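Local structure of aldolase (Escherichia coli, 6VOP) at residues S21-G26 with G50-N55; A32-L37 with S77-F82; S62-D67 with F82-Y87; F160-A163 with P167-C170. The protein is of unknown function but belongs to the class II aldolase and adducin N-terminal domain family of the AraD-like clan. The protein carries 2 engineered substitutions. One frame throughout, in Å; residues are numbered along the deposited sequence.

Contact 1 of 4, residues S21-G26 with G50-N55; sequences SFFQRG and GSCLGN
Cys52 SG meets two groups: the ring of Phe23 across the contact and the backbone N-H of Gly54 in its own loop. Gly54 N donates to Cys52 SG over 3.5 Å, a long bond of the kind sulfur makes. Cys52 SG lies 3.6 Å from Phe23 CE1 and slightly farther from CZ. Cys52 SG stands 4.1 Å from the centroid of the Phe23 ring, in an oblique position, so this is a Cys sulfur-aromatic contact. Phe23 CG is anti to the backbone N (chi1 -179°), and this sends the ring from the last turn of helix 7-24 into the curve of the loop. Gly54 meets the near end of the ring. Its CA is 3.5 Å from Phe23 CG, so the loop backbone itself packs on the ring. The loop also holds itself by a turn bond from Asn55 N to Cys52 O. Leu53 sends its side chain to Leu99 of strand 95-99. On the helix side, Ser21 O accepts from Arg25 N and, 3.2 Å away, from Arg25 NE. The two donors come from opposite faces of the carbonyl plane. Arg25 NH1 also forms a salt bridge with Glu182. Gly26, with positive phi, is the C-prime residue of a Schellman motif that ends the helix. Phe23 also packs on Ser21 of a second subunit, which places the contact at a subunit interface. The contact across the two segments is apolar and sulfur-aromatic. No polar bond links them; those described lie within the helix end or the loop or, for Arg25, reach Glu182. The Phe23 ring is the apolar link.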
loop_
_atom_site.group_PDB
_atom_site.type_symbol
_atom_site.label_atom_id
_atom_site.label_comp_id
_atom_site.label_asym_id
_atom_site.label_seq_id
_atom_site.Cartn_x
_atom_site.Cartn_y
_atom_site.Cartn_z
ATOM N N SER A 21 -7.735 5.601 -9.843
ATOM C CA SER A 21 -7.858 5.154 -8.459
ATOM C C SER A 21 -7.372 3.719 -8.291
ATOM O O SER A 21 -6.635 3.413 -7.347
ATOM C CB SER A 21 -9.310 5.292 -8.001
ATOM O OG SER A 21 -9.434 5.004 -6.624
ATOM N N PHE A 22 -7.779 2.825 -9.196
ATOM C CA PHE A 22 -7.307 1.446 -9.138
ATOM C C PHE A 22 -5.791 1.376 -9.264
ATOM O O PHE A 22 -5.140 0.559 -8.602
ATOM C CB PHE A 22 -7.967 0.620 -10.240
ATOM C CG PHE A 22 -9.362 0.179 -9.915
ATOM C CD1 PHE A 22 -9.692 -0.240 -8.636
ATOM C CD2 PHE A 22 -10.345 0.180 -10.891
ATOM C CE1 PHE A 22 -10.979 -0.646 -8.336
ATOM C CE2 PHE A 22 -11.631 -0.225 -10.599
ATOM C CZ PHE A 22 -11.949 -0.638 -9.319
ATOM N N PHE A 23 -5.211 2.232 -10.106
ATOM C CA PHE A 23 -3.775 2.172 -10.355
ATOM C C PHE A 23 -2.980 2.682 -9.159
ATOM O O PHE A 23 -1.995 2.054 -8.752
ATOM C CB PHE A 23 -3.443 2.970 -11.616
ATOM C CG PHE A 23 -1.983 2.963 -11.981
ATOM C CD1 PHE A 23 -1.444 1.924 -12.721
ATOM C CD2 PHE A 23 -1.157 4.008 -11.604
ATOM C CE1 PHE A 23 -0.104 1.922 -13.063
ATOM C CE2 PHE A 23 0.178 4.010 -11.944
ATOM C CZ PHE A 23 0.705 2.969 -12.675
ATOM N N GLN A 24 -3.395 3.814 -8.576
ATOM C CA GLN A 24 -2.636 4.398 -7.473
ATOM C C GLN A 24 -2.740 3.563 -6.201
ATOM O O GLN A 24 -1.842 3.617 -5.354
ATOM C CB GLN A 24 -3.099 5.833 -7.203
ATOM C CG GLN A 24 -3.144 6.723 -8.442
ATOM C CD GLN A 24 -3.763 8.087 -8.170
ATOM O OE1 GLN A 24 -3.061 9.050 -7.860
ATOM N NE2 GLN A 24 -5.085 8.172 -8.285
ATOM N N ARG A 25 -3.809 2.787 -6.047
ATOM C CA ARG A 25 -4.026 2.003 -4.840
ATOM C C ARG A 25 -3.569 0.557 -4.982
ATOM O O ARG A 25 -3.797 -0.246 -4.072
ATOM C CB ARG A 25 -5.502 2.056 -4.440
ATOM C CG ARG A 25 -5.986 3.448 -4.061
ATOM C CD ARG A 25 -7.440 3.413 -3.636
ATOM N NE ARG A 25 -8.297 2.920 -4.709
ATOM C CZ ARG A 25 -9.397 2.201 -4.516
ATOM N NH1 ARG A 25 -9.778 1.886 -3.286
ATOM N NH2 ARG A 25 -10.115 1.797 -5.555
ATOM N N GLY A 26 -2.925 0.210 -6.094
ATOM C CA GLY A 26 -2.320 -1.094 -6.256
ATOM C C GLY A 26 -3.217 -2.174 -6.818
ATOM O O GLY A 26 -2.792 -3.336 -6.878
ATOM N N GLY A 50 -2.935 -1.573 -24.699
ATOM C CA GLY A 50 -1.633 -0.974 -24.446
ATOM C C GLY A 50 -1.712 0.337 -23.699
ATOM O O GLY A 50 -0.910 1.246 -23.952
ATOM N N SER A 51 -2.665 0.461 -22.779
ATOM C CA SER A 51 -2.916 1.708 -22.075
ATOM C C SER A 51 -2.728 1.493 -20.581
ATOM O O SER A 51 -3.312 0.571 -20.000
ATOM C CB SER A 51 -4.326 2.228 -22.371
ATOM O OG SER A 51 -4.354 3.643 -22.348
ATOM N N CYS A 52 -1.902 2.338 -19.970
ATOM C CA CYS A 52 -1.709 2.320 -18.527
ATOM C C CYS A 52 -2.920 2.959 -17.855
ATOM O O CYS A 52 -3.257 4.113 -18.139
ATOM C CB CYS A 52 -0.424 3.058 -18.155
ATOM S SG CYS A 52 -0.203 3.343 -16.387
ATOM N N LEU A 53 -3.569 2.209 -16.961
ATOM C CA LEU A 53 -4.803 2.680 -16.344
ATOM C C LEU A 53 -4.601 3.937 -15.504
ATOM O O LEU A 53 -5.578 4.645 -15.225
ATOM C CB LEU A 53 -5.412 1.567 -15.488
ATOM C CG LEU A 53 -6.036 0.399 -16.253
ATOM C CD1 LEU A 53 -6.759 -0.541 -15.301
ATOM C CD2 LEU A 53 -6.983 0.904 -17.333
ATOM N N GLY A 54 -3.366 4.238 -15.104
ATOM C CA GLY A 54 -3.108 5.404 -14.278
ATOM C C GLY A 54 -2.998 6.721 -15.018
ATOM O O GLY A 54 -2.995 7.775 -14.374
ATOM N N ASN A 55 -2.911 6.692 -16.348
ATOM C CA ASN A 55 -2.773 7.903 -17.149
ATOM C C ASN A 55 -3.571 7.752 -18.446
ATOM O O ASN A 55 -3.043 7.798 -19.552
ATOM C CB ASN A 55 -1.300 8.203 -17.430
ATOM C CG ASN A 55 -1.094 9.562 -18.068
ATOM O OD1 ASN A 55 -1.954 10.439 -17.977
ATOM N ND2 ASN A 55 0.049 9.745 -18.719
#

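Contact 2 of 4, residues A32-L37 with S77-F82. Engineered in segment 77-82: Ala78 (natural residue Lys), Ala79 (natural residue Glu).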
loop_
_atom_site.group_PDB
_atom_site.type_symbol
_atom_site.label_atom_id
_atom_site.label_comp_id
_atom_site.label_asym_id
_atom_site.label_seq_id
_atom_site.Cartn_x
_atom_site.Cartn_y
_atom_site.Cartn_z
ATOM N N ALA A 32 -1.902 -4.364 -17.329
ATOM C CA ALA A 32 -2.724 -5.552 -17.119
ATOM C C ALA A 32 -4.093 -5.121 -16.596
ATOM O O ALA A 32 -4.245 -4.789 -15.417
ATOM C CB ALA A 32 -2.015 -6.509 -16.169
ATOM N N GLY A 33 -5.095 -5.136 -17.473
ATOM C CA GLY A 33 -6.445 -4.795 -17.071
ATOM C C GLY A 33 -7.175 -3.906 -18.055
ATOM O O GLY A 33 -6.558 -3.318 -18.949
ATOM N N ASN A 34 -8.493 -3.800 -17.894
ATOM C CA ASN A 34 -9.325 -2.983 -18.765
ATOM C C ASN A 34 -10.694 -2.809 -18.126
ATOM O O ASN A 34 -11.188 -3.707 -17.437
ATOM C CB ASN A 34 -9.464 -3.611 -20.157
ATOM C CG ASN A 34 -9.678 -5.109 -20.098
ATOM O OD1 ASN A 34 -10.812 -5.583 -20.048
ATOM N ND2 ASN A 34 -8.586 -5.864 -20.106
ATOM N N LEU A 35 -11.298 -1.646 -18.364
ATOM C CA LEU A 35 -12.628 -1.325 -17.871
ATOM C C LEU A 35 -13.544 -0.970 -19.033
ATOM O O LEU A 35 -13.093 -0.470 -20.069
ATOM C CB LEU A 35 -12.598 -0.155 -16.887
ATOM C CG LEU A 35 -11.424 -0.128 -15.914
ATOM C CD1 LEU A 35 -11.397 1.195 -15.167
ATOM C CD2 LEU A 35 -11.524 -1.293 -14.949
ATOM N N SER A 36 -14.838 -1.223 -18.850
ATOM C CA SER A 36 -15.829 -0.868 -19.855
ATOM C C SER A 36 -17.162 -0.588 -19.176
ATOM O O SER A 36 -17.480 -1.169 -18.136
ATOM C CB SER A 36 -15.989 -1.966 -20.912
ATOM O OG SER A 36 -16.692 -3.080 -20.392
ATOM N N LEU A 37 -17.936 0.315 -19.778
ATOM C CA LEU A 37 -19.278 0.628 -19.312
ATOM C C LEU A 37 -20.200 0.784 -20.512
ATOM O O LEU A 37 -19.751 0.936 -21.652
ATOM C CB LEU A 37 -19.304 1.900 -18.447
ATOM C CG LEU A 37 -18.936 3.245 -19.086
ATOM C CD1 LEU A 37 -20.171 3.996 -19.582
ATOM C CD2 LEU A 37 -18.157 4.101 -18.099
ATOM N N SER A 77 -9.038 -2.889 -26.009
ATOM C CA SER A 77 -8.293 -4.027 -25.494
ATOM C C SER A 77 -8.859 -5.328 -26.053
ATOM O O SER A 77 -10.051 -5.435 -26.353
ATOM C CB SER A 77 -8.336 -4.042 -23.964
ATOM O OG SER A 77 -9.578 -3.557 -23.482
ATOM N N ALA A 78 -7.984 -6.324 -26.209
ATOM C CA ALA A 78 -8.430 -7.621 -26.705
ATOM C C ALA A 78 -9.388 -8.301 -25.739
ATOM O O ALA A 78 -10.155 -9.177 -26.156
ATOM C CB ALA A 78 -7.226 -8.525 -26.977
ATOM N N ALA A 79 -9.367 -7.915 -24.463
ATOM C CA ALA A 79 -10.277 -8.472 -23.470
ATOM C C ALA A 79 -11.710 -7.992 -23.646
ATOM O O ALA A 79 -12.614 -8.570 -23.034
ATOM C CB ALA A 79 -9.787 -8.125 -22.063
ATOM N N VAL A 80 -11.938 -6.959 -24.461
ATOM C CA VAL A 80 -13.289 -6.477 -24.727
ATOM C C VAL A 80 -14.163 -7.572 -25.328
ATOM O O VAL A 80 -15.393 -7.522 -25.212
ATOM C CB VAL A 80 -13.219 -5.227 -25.639
ATOM C CG1 VAL A 80 -14.601 -4.785 -26.100
ATOM C CG2 VAL A 80 -12.524 -4.086 -24.911
ATOM N N LEU A 81 -13.550 -8.590 -25.940
ATOM C CA LEU A 81 -14.324 -9.660 -26.560
ATOM C C LEU A 81 -15.223 -10.362 -25.548
ATOM O O LEU A 81 -16.381 -10.673 -25.855
ATOM C CB LEU A 81 -13.389 -10.661 -27.237
ATOM C CG LEU A 81 -13.027 -10.312 -28.680
ATOM C CD1 LEU A 81 -11.975 -11.265 -29.219
ATOM C CD2 LEU A 81 -14.268 -10.319 -29.561
ATOM N N PHE A 82 -14.723 -10.618 -24.339
ATOM C CA PHE A 82 -15.587 -11.226 -23.337
ATOM C C PHE A 82 -16.391 -10.202 -22.548
ATOM O O PHE A 82 -17.373 -10.580 -21.899
ATOM C CB PHE A 82 -14.790 -12.143 -22.386
ATOM C CG PHE A 82 -13.749 -11.450 -21.543
ATOM C CD1 PHE A 82 -14.106 -10.715 -20.418
ATOM C CD2 PHE A 82 -12.402 -11.600 -21.835
ATOM C CE1 PHE A 82 -13.145 -10.105 -19.633
ATOM C CE2 PHE A 82 -11.436 -10.996 -21.053
ATOM C CZ PHE A 82 -11.807 -10.246 -19.950
#
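Asn34 reaches from strand 33-38 to the turn that leads into helix 80-89. Its CB meets Ser77 first, at 3.3 Å from Ser77 OG. Next, Asn34 CG is near both Ala79 and Ser77, 3.6 Å from Ala79 CB and slightly farther from Ser77 OG. At the tip both amide atoms border the Ala79 methyl: Asn34 ND2 is 3.2 Å from Ala79 CB, with OD1 a little farther. Asn34 CG sits between the backbone N and the carbonyl carbon (chi1 42°), which turns the amide toward Ala79, the third residue of the turn. OD1 has a polar partner farther on, a weak hydrogen bond with His83 NE2. Ser77 OG is used elsewhere, by a hydrogen bond with Thr47 O. Ser77 to Val80 form a type I turn, closed by Val80 N to Ser77 O at 3.1 Å. Ala79 O lies over the centre of one face of the Phe82 ring, 3.2 Å above its plane. Ala78 and Ala79 are both engineered, replacing Lys and Glu, so the methyl beside Asn34 is not the natural group. Asn34 also touches His98, which with His100 and His165 may form an empty metal site, as in other class II aldolases. Between the segments the chemistry is van der Waals contact of polar groups with carbon. The polar partners named lie outside the two segments: Thr47 for Ser77, and His83, only weakly, for Asn34.

Contact 3 of 4, residues S62-D67 with F82-Y87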
loop_
_atom_site.group_PDB
_atom_site.type_symbol
_atom_site.label_atom_id
_atom_site.label_comp_id
_atom_site.label_asym_id
_atom_site.label_seq_id
_atom_site.Cartn_x
_atom_site.Cartn_y
_atom_site.Cartn_z
ATOM N N SER A 62 -11.931 3.886 -26.035
ATOM C CA SER A 62 -12.539 3.179 -27.152
ATOM C C SER A 62 -14.061 3.236 -27.075
ATOM O O SER A 62 -14.651 3.378 -26.001
ATOM C CB SER A 62 -12.077 1.722 -27.178
ATOM O OG SER A 62 -10.663 1.639 -27.119
ATOM N N LYS A 63 -14.693 3.127 -28.242
ATOM C CA LYS A 63 -16.147 3.115 -28.370
ATOM C C LYS A 63 -16.512 1.956 -29.287
ATOM O O LYS A 63 -16.139 1.953 -30.465
ATOM C CB LYS A 63 -16.661 4.447 -28.919
ATOM C CG LYS A 63 -18.150 4.688 -28.739
ATOM C CD LYS A 63 -18.508 6.128 -29.079
ATOM C CE LYS A 63 -20.013 6.333 -29.146
ATOM N NZ LYS A 63 -20.367 7.653 -29.746
ATOM N N VAL A 64 -17.219 0.964 -28.748
ATOM C CA VAL A 64 -17.546 -0.260 -29.471
ATOM C C VAL A 64 -19.054 -0.465 -29.434
ATOM O O VAL A 64 -19.691 -0.276 -28.392
ATOM C CB VAL A 64 -16.815 -1.485 -28.880
ATOM C CG1 VAL A 64 -17.095 -2.728 -29.709
ATOM C CG2 VAL A 64 -15.316 -1.226 -28.797
ATOM N N ALA A 65 -19.622 -0.854 -30.573
ATOM C CA ALA A 65 -21.042 -1.150 -30.653
ATOM C C ALA A 65 -21.338 -2.519 -30.043
ATOM O O ALA A 65 -20.439 -3.304 -29.736
ATOM C CB ALA A 65 -21.519 -1.098 -32.103
ATOM N N ALA A 66 -22.632 -2.802 -29.875
ATOM C CA ALA A 66 -23.040 -4.059 -29.255
ATOM C C ALA A 66 -22.601 -5.267 -30.075
ATOM O O ALA A 66 -22.340 -6.337 -29.511
ATOM C CB ALA A 66 -24.555 -4.075 -29.051
ATOM N N ASP A 67 -22.508 -5.122 -31.395
ATOM C CA ASP A 67 -22.082 -6.219 -32.255
ATOM C C ASP A 67 -20.566 -6.369 -32.323
ATOM O O ASP A 67 -20.081 -7.268 -33.019
ATOM C CB ASP A 67 -22.646 -6.031 -33.666
ATOM C CG ASP A 67 -22.415 -4.635 -34.206
ATOM O OD1 ASP A 67 -21.239 -4.249 -34.373
ATOM O OD2 ASP A 67 -23.408 -3.923 -34.462
ATOM N N PHE A 82 -14.723 -10.618 -24.339
ATOM C CA PHE A 82 -15.587 -11.226 -23.337
ATOM C C PHE A 82 -16.391 -10.202 -22.548
ATOM O O PHE A 82 -17.373 -10.580 -21.899
ATOM C CB PHE A 82 -14.790 -12.143 -22.386
ATOM C CG PHE A 82 -13.749 -11.450 -21.543
ATOM C CD1 PHE A 82 -14.106 -10.715 -20.418
ATOM C CD2 PHE A 82 -12.402 -11.600 -21.835
ATOM C CE1 PHE A 82 -13.145 -10.105 -19.633
ATOM C CE2 PHE A 82 -11.436 -10.996 -21.053
ATOM C CZ PHE A 82 -11.807 -10.246 -19.950
ATOM N N HIS A 83 -16.014 -8.923 -22.593
ATOM C CA HIS A 83 -16.906 -7.884 -22.093
ATOM C C HIS A 83 -18.238 -7.930 -22.829
ATOM O O HIS A 83 -19.308 -7.923 -22.210
ATOM C CB HIS A 83 -16.258 -6.506 -22.247
ATOM C CG HIS A 83 -15.178 -6.224 -21.249
ATOM N ND1 HIS A 83 -15.181 -5.105 -20.445
ATOM C CD2 HIS A 83 -14.054 -6.910 -20.934
ATOM C CE1 HIS A 83 -14.109 -5.115 -19.675
ATOM N NE2 HIS A 83 -13.408 -6.200 -19.951
ATOM N N LEU A 84 -18.185 -7.998 -24.162
ATOM C CA LEU A 84 -19.403 -8.050 -24.963
ATOM C C LEU A 84 -20.210 -9.309 -24.681
ATOM O O LEU A 84 -21.444 -9.283 -24.756
ATOM C CB LEU A 84 -19.052 -7.965 -26.448
ATOM C CG LEU A 84 -18.483 -6.632 -26.932
ATOM C CD1 LEU A 84 -17.568 -6.848 -28.123
ATOM C CD2 LEU A 84 -19.610 -5.678 -27.290
ATOM N N ALA A 85 -19.536 -10.417 -24.362
ATOM C CA ALA A 85 -20.250 -11.643 -24.024
ATOM C C ALA A 85 -21.096 -11.467 -22.772
ATOM O O ALA A 85 -22.197 -12.024 -22.683
ATOM C CB ALA A 85 -19.259 -12.792 -23.843
ATOM N N LEU A 86 -20.610 -10.689 -21.804
ATOM C CA LEU A 86 -21.366 -10.476 -20.575
ATOM C C LEU A 86 -22.568 -9.573 -20.813
ATOM O O LEU A 86 -23.648 -9.809 -20.259
ATOM C CB LEU A 86 -20.457 -9.890 -19.499
ATOM C CG LEU A 86 -19.264 -10.770 -19.129
ATOM C CD1 LEU A 86 -18.274 -10.006 -18.263
ATOM C CD2 LEU A 86 -19.736 -12.036 -18.432
ATOM N N TYR A 87 -22.402 -8.531 -21.628
ATOM C CA TYR A 87 -23.521 -7.642 -21.920
ATOM C C TYR A 87 -24.605 -8.350 -22.720
ATOM O O TYR A 87 -25.795 -8.076 -22.524
ATOM C CB TYR A 87 -23.033 -6.404 -22.675
ATOM C CG TYR A 87 -22.114 -5.502 -21.880
ATOM C CD1 TYR A 87 -22.550 -4.882 -20.715
ATOM C CD2 TYR A 87 -20.816 -5.259 -22.304
ATOM C CE1 TYR A 87 -21.710 -4.052 -19.989
ATOM C CE2 TYR A 87 -19.970 -4.434 -21.584
ATOM C CZ TYR A 87 -20.421 -3.831 -20.431
ATOM O OH TYR A 87 -19.578 -3.008 -19.719
#
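Leu84 carries this contact from the helix, and its two methyls have different partners. Leu84 CD2 faces backbone oxygens: it is 3.5 Å from Ala65 O and 3.6 Å from Ala66 O. Leu84 CD1 turns to the side chain of Val64 and stops 4.4 Å from Val64 CG1, a loose apolar approach. Leu84 CG is anti to the carbonyl carbon (chi1 -68°), and the branch then spreads toward the end of the strand and the loop after it. The CA atoms of Leu84 and Ala66 are 6.9 Å apart, so the gap is bridged by this one side chain. Ala66 O has a further partner in a weak hydrogen bond with Arg88 NH1, one turn along the same helix. Val64 is fixed by backbone bonding to Leu44 in the adjacent strand 44-46. On the helix, His83 ND1 and Tyr87 OH both hydrogen-bond Ser36 OG, which ties the helix to the middle of the sheet. Within the helix, Tyr87 N bonds His83 O at 3.2 Å. The arrangement is that of a helix laid on one face of a mixed sheet, in a layered alpha/beta fold with helices on both faces.

Contact 4 of 4, residues F160-A163 with P167-C170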
loop_
_atom_site.group_PDB
_atom_site.type_symbol
_atom_site.label_atom_id
_atom_site.label_comp_id
_atom_site.label_asym_id
_atom_site.label_seq_id
_atom_site.Cartn_x
_atom_site.Cartn_y
_atom_site.Cartn_z
ATOM N N PHE A 160 -16.743 -13.195 -11.473
ATOM C CA PHE A 160 -16.127 -14.407 -11.992
ATOM C C PHE A 160 -14.638 -14.373 -11.692
ATOM O O PHE A 160 -14.014 -13.307 -11.695
ATOM C CB PHE A 160 -16.349 -14.560 -13.504
ATOM C CG PHE A 160 -17.752 -14.259 -13.948
ATOM C CD1 PHE A 160 -18.701 -15.264 -14.005
ATOM C CD2 PHE A 160 -18.121 -12.972 -14.307
ATOM C CE1 PHE A 160 -19.993 -14.993 -14.412
ATOM C CE2 PHE A 160 -19.409 -12.694 -14.712
ATOM C CZ PHE A 160 -20.349 -13.706 -14.765
ATOM N N LEU A 161 -14.069 -15.548 -11.440
ATOM C CA LEU A 161 -12.639 -15.686 -11.182
ATOM C C LEU A 161 -12.032 -16.562 -12.269
ATOM O O LEU A 161 -12.302 -17.767 -12.328
ATOM C CB LEU A 161 -12.380 -16.271 -9.796
ATOM C CG LEU A 161 -10.918 -16.208 -9.353
ATOM C CD1 LEU A 161 -10.435 -14.766 -9.292
ATOM C CD2 LEU A 161 -10.729 -16.897 -8.014
ATOM N N LEU A 162 -11.211 -15.958 -13.124
ATOM C CA LEU A 162 -10.535 -16.673 -14.200
ATOM C C LEU A 162 -9.249 -17.282 -13.654
ATOM O O LEU A 162 -8.395 -16.563 -13.124
ATOM C CB LEU A 162 -10.235 -15.736 -15.368
ATOM C CG LEU A 162 -11.345 -15.445 -16.382
ATOM C CD1 LEU A 162 -12.542 -14.786 -15.721
ATOM C CD2 LEU A 162 -10.812 -14.571 -17.507
ATOM N N ALA A 163 -9.111 -18.599 -13.794
ATOM C CA ALA A 163 -7.988 -19.313 -13.197
ATOM C C ALA A 163 -6.663 -18.866 -13.801
ATOM O O ALA A 163 -6.544 -18.676 -15.015
ATOM C CB ALA A 163 -8.165 -20.819 -13.384
ATOM N N PRO A 167 -9.785 -11.760 -11.410
ATOM C CA PRO A 167 -11.237 -11.587 -11.338
ATOM C C PRO A 167 -11.794 -10.756 -12.486
ATOM O O PRO A 167 -11.098 -9.961 -13.120
ATOM C CB PRO A 167 -11.418 -10.845 -10.007
ATOM C CG PRO A 167 -10.207 -9.978 -9.940
ATOM C CD PRO A 167 -9.080 -10.801 -10.542
ATOM N N VAL A 168 -13.086 -10.963 -12.738
ATOM C CA VAL A 168 -13.858 -10.191 -13.708
ATOM C C VAL A 168 -15.211 -9.921 -13.062
ATOM O O VAL A 168 -15.980 -10.857 -12.818
ATOM C CB VAL A 168 -14.033 -10.923 -15.048
ATOM C CG1 VAL A 168 -15.053 -10.203 -15.915
ATOM C CG2 VAL A 168 -12.701 -11.037 -15.775
ATOM N N VAL A 169 -15.501 -8.653 -12.777
ATOM C CA VAL A 169 -16.672 -8.272 -11.997
ATOM C C VAL A 169 -17.556 -7.351 -12.827
ATOM O O VAL A 169 -17.061 -6.486 -13.555
ATOM C CB VAL A 169 -16.267 -7.598 -10.669
ATOM C CG1 VAL A 169 -17.482 -7.388 -9.791
ATOM C CG2 VAL A 169 -15.232 -8.442 -9.938
ATOM N N CYS A 170 -18.867 -7.543 -12.711
ATOM C CA CYS A 170 -19.867 -6.750 -13.409
ATOM C C CYS A 170 -20.604 -5.856 -12.419
ATOM O O CYS A 170 -20.409 -5.932 -11.203
ATOM C CB CYS A 170 -20.854 -7.656 -14.152
ATOM S SG CYS A 170 -20.126 -8.709 -15.419
#
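Phe160 CG and Cys170 SG are each anti to their own carbonyl carbon, with chi1 of -44° and -61°. These torsions bring the sulfur to the edge of the ring, near its plane. Phe160 CE2 is 4.1 Å from Cys170 SG, a sulfur-aromatic contact made at the rim. Val168 O also lies at the ring edge, 3.4 Å from Phe160 CD2. Val168 O also accepts from Phe160 N at 2.8 Å, a bond bent to 133° at the hydrogen. Its mate, Val168 N to Phe160 O at 2.7 Å, is straighter. In both bonds the donor is tilted from the carbonyl plane. Phe160 and Val168 thus form an antiparallel hydrogen-bonded pair of the beta hairpin of strands 159-162 and 166-171, inside the mixed sheet of this AraD-like fold. The next pair, Leu161 with Pro167, is non-hydrogen-bonded, a pairing that asks for no N-H from the proline. Pro167 CA also makes a CA-H...O contact with Phe160 O at 3.3 Å. Leu161 CD1 rests 4.1 Å from Pro167 CB on the sheet face where Pro167 meets Met181 of helix 174-194. On the face of Phe160 and Val168 the packing continues past the pair. Leu162 CD1 meets Val168 CG2 at 3.8 Å, and the two side chains cross obliquely. Helices 80-89 and 144-153 cover this face: Leu86 touches Phe160, Val168 and Cys170, while Leu150 touches Phe160. Pro167 O accepts a hydrogen bond from His98 ND1 in the adjoining strand 95-99.

From the N terminus, helix 7-24 opens contact 1, which residues 50-55 close. Strand 33-38 lies inside that loop and opens contact 2, closed by residues 77-82, so contacts 1 and 2 cross. Contact 3 opens at residues 62-67, within the loop of contact 2, and closes just beyond it at 82-87, so these two also cross. They share Phe82 and helix 80-89. Contact 4 follows in series and closes only a short hairpin. Contacts 2 and 3 tie helix 80-89 to the sheet. Leu86 and Phe82 carry that helix on to contact 4. Contact 1 touches none of the others; its centre is about 14 Å from that of contact 2, and it lies at a subunit interface.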